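Local coordinates for protein SnoaL-like polyketide cyclase (Agrobacterium tumefaciens str. C58, PDB 3EHC) that is of unknown function but belongs to the SnoaL-like polyketide cyclase family of the NTF2 clan and probably offers a cone-shaped pocket to a small ligand, at residues A73-F78 against C99-Y104. Residues are numbered along the deposited sequence; the frame is centred on the assembly and turned at random.
Sequences AARLFF and CEHVFY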
loop_
_atom_site.group_PDB
_atom_site.type_symbol
_atom_site.label_atom_id
_atom_site.label_comp_id
_atom_site.label_asym_id
_atom_site.label_seq_id
_atom_site.Cartn_x
_atom_site.Cartn_y
_atom_site.Cartn_z
ATOM N N ALA B 73 -1.189 6.137 7.368
ATOM C CA ALA B 73 -1.299 5.196 6.259
ATOM C C ALA B 73 -2.769 5.164 5.824
ATOM O O ALA B 73 -3.673 5.025 6.676
ATOM C CB ALA B 73 -0.839 3.831 6.700
ATOM N N ALA B 74 -3.003 5.296 4.512
ATOM C CA ALA B 74 -4.363 5.279 3.938
ATOM C C ALA B 74 -4.515 4.183 2.881
ATOM O O ALA B 74 -3.629 3.995 2.053
ATOM C CB ALA B 74 -4.706 6.656 3.330
ATOM N N ARG B 75 -5.621 3.436 2.945
ATOM C CA ARG B 75 -6.116 2.676 1.806
ATOM C C ARG B 75 -7.212 3.519 1.163
ATOM O O ARG B 75 -8.255 3.722 1.752
ATOM C CB ARG B 75 -6.657 1.317 2.223
ATOM C CG ARG B 75 -7.293 0.534 1.100
ATOM C CD ARG B 75 -7.775 -0.800 1.699
ATOM N NE ARG B 75 -8.716 -1.505 0.853
ATOM C CZ ARG B 75 -8.348 -2.252 -0.185
ATOM N NH1 ARG B 75 -7.061 -2.422 -0.509
ATOM N NH2 ARG B 75 -9.265 -2.864 -0.868
ATOM N N LEU B 76 -6.933 4.000 -0.046
ATOM C CA LEU B 76 -7.829 4.800 -0.849
ATOM C C LEU B 76 -8.377 3.902 -1.942
ATOM O O LEU B 76 -7.615 3.146 -2.560
ATOM C CB LEU B 76 -7.043 5.924 -1.530
ATOM C CG LEU B 76 -6.251 6.855 -0.615
ATOM C CD1 LEU B 76 -5.246 7.737 -1.375
ATOM C CD2 LEU B 76 -7.280 7.650 0.101
ATOM N N PHE B 77 -9.678 4.030 -2.192
ATOM C CA PHE B 77 -10.389 3.296 -3.196
ATOM C C PHE B 77 -10.842 4.267 -4.305
ATOM O O PHE B 77 -11.394 5.344 -4.025
ATOM C CB PHE B 77 -11.586 2.578 -2.556
ATOM C CG PHE B 77 -12.522 1.988 -3.569
ATOM C CD1 PHE B 77 -12.089 0.955 -4.392
ATOM C CD2 PHE B 77 -13.815 2.501 -3.740
ATOM C CE1 PHE B 77 -12.910 0.415 -5.347
ATOM C CE2 PHE B 77 -14.669 1.953 -4.712
ATOM C CZ PHE B 77 -14.209 0.913 -5.520
ATOM N N PHE B 78 -10.538 3.891 -5.551
ATOM C CA PHE B 78 -10.902 4.670 -6.736
ATOM C C PHE B 78 -11.822 3.888 -7.629
ATOM O O PHE B 78 -11.646 2.688 -7.827
ATOM C CB PHE B 78 -9.662 5.058 -7.533
ATOM C CG PHE B 78 -8.739 5.965 -6.797
ATOM C CD1 PHE B 78 -8.944 7.337 -6.806
ATOM C CD2 PHE B 78 -7.630 5.439 -6.092
ATOM C CE1 PHE B 78 -8.078 8.183 -6.113
ATOM C CE2 PHE B 78 -6.752 6.254 -5.425
ATOM C CZ PHE B 78 -6.961 7.626 -5.425
ATOM N N CYS B 99 -7.248 0.280 -5.875
ATOM C CA CYS B 99 -6.860 0.948 -4.643
ATOM C C CYS B 99 -5.435 1.459 -4.716
ATOM O O CYS B 99 -4.639 1.025 -5.547
ATOM C CB CYS B 99 -7.014 0.013 -3.455
ATOM S SG CYS B 99 -8.695 -0.341 -3.051
ATOM N N GLU B 100 -5.150 2.406 -3.832
ATOM C CA GLU B 100 -3.812 2.930 -3.605
ATOM C C GLU B 100 -3.541 2.807 -2.097
ATOM O O GLU B 100 -4.397 3.161 -1.280
ATOM C CB GLU B 100 -3.733 4.394 -4.008
ATOM C CG GLU B 100 -2.325 4.996 -3.927
ATOM C CD GLU B 100 -2.316 6.525 -4.074
ATOM O OE1 GLU B 100 -3.343 7.107 -4.480
ATOM O OE2 GLU B 100 -1.267 7.149 -3.787
ATOM N N HIS B 101 -2.367 2.281 -1.752
ATOM C CA HIS B 101 -1.899 2.214 -0.368
ATOM C C HIS B 101 -0.731 3.165 -0.195
ATOM O O HIS B 101 0.308 3.032 -0.829
ATOM C CB HIS B 101 -1.455 0.823 -0.008
ATOM C CG HIS B 101 -2.585 -0.151 0.106
ATOM N ND1 HIS B 101 -2.425 -1.419 0.612
ATOM C CD2 HIS B 101 -3.891 -0.038 -0.228
ATOM C CE1 HIS B 101 -3.588 -2.044 0.604
ATOM N NE2 HIS B 101 -4.493 -1.225 0.101
ATOM N N VAL B 102 -0.898 4.121 0.700
ATOM C CA VAL B 102 0.032 5.233 0.776
ATOM C C VAL B 102 0.369 5.568 2.235
ATOM O O VAL B 102 -0.487 5.561 3.104
ATOM C CB VAL B 102 -0.519 6.456 -0.056
ATOM C CG1 VAL B 102 -1.922 6.757 0.351
ATOM C CG2 VAL B 102 0.439 7.712 -0.010
ATOM N N PHE B 103 1.657 5.791 2.469
ATOM C CA PHE B 103 2.208 6.255 3.753
ATOM C C PHE B 103 2.620 7.732 3.661
ATOM O O PHE B 103 3.213 8.158 2.665
ATOM C CB PHE B 103 3.443 5.415 4.159
ATOM C CG PHE B 103 3.109 4.033 4.576
ATOM C CD1 PHE B 103 2.938 3.032 3.622
ATOM C CD2 PHE B 103 2.900 3.712 5.917
ATOM C CE1 PHE B 103 2.569 1.760 3.998
ATOM C CE2 PHE B 103 2.539 2.391 6.282
ATOM C CZ PHE B 103 2.377 1.454 5.332
ATOM N N TYR B 104 2.288 8.493 4.699
ATOM C CA TYR B 104 2.667 9.900 4.813
ATOM C C TYR B 104 3.457 10.142 6.090
ATOM O O TYR B 104 3.080 9.669 7.165
ATOM C CB TYR B 104 1.447 10.816 4.837
ATOM C CG TYR B 104 0.498 10.668 3.659
ATOM C CD1 TYR B 104 -0.510 9.714 3.683
ATOM C CD2 TYR B 104 0.608 11.488 2.530
ATOM C CE1 TYR B 104 -1.399 9.576 2.637
ATOM C CE2 TYR B 104 -0.277 11.346 1.445
ATOM C CZ TYR B 104 -1.290 10.384 1.517
ATOM O OH TYR B 104 -2.192 10.216 0.481
#
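L76 CD1 packs against V102 CG1 at 3.9 Å, and A74 CB lies beside the same methyl, forming the apolar centre between two antiparallel neighbours in the curved sheet of an NTF2-like (SnoaL) fold. Y9 of helix 5-17 touches A74 and L76, and L13 touches L76, so this face of the sheet is the one turned to the helix, consistent with the helix-covered side that holds the pocket in other NTF2-like proteins. Four backbone bonds join the strands through the hydrogen-bonded pairs A74-V102 and L76-E100; the straightest, L76 N to E100 O, is 2.9 Å long with an angle of 172° at the hydrogen. Farther along this face the extended E100 side chain sets OE1 beside L76 CD1 and near F78 CE2 (3.6 Å), close to the ring plane, while OE2 is bonded to S116 OG.

The other face, carrying A73, R75, H101 and F103, meets the second subunit, where the H101 and F103 rings pack edge-to-face with F103 and H101 of that subunit. With CG anti to the backbone N (chi1 175°), R75 runs alongside H101, and its NE forms a salt bridge with E63. At the polar edge R75 NH1 donates to H101 NE2 at 2.9 Å, lying almost in the imidazole plane although the two planar groups are turned 74° apart.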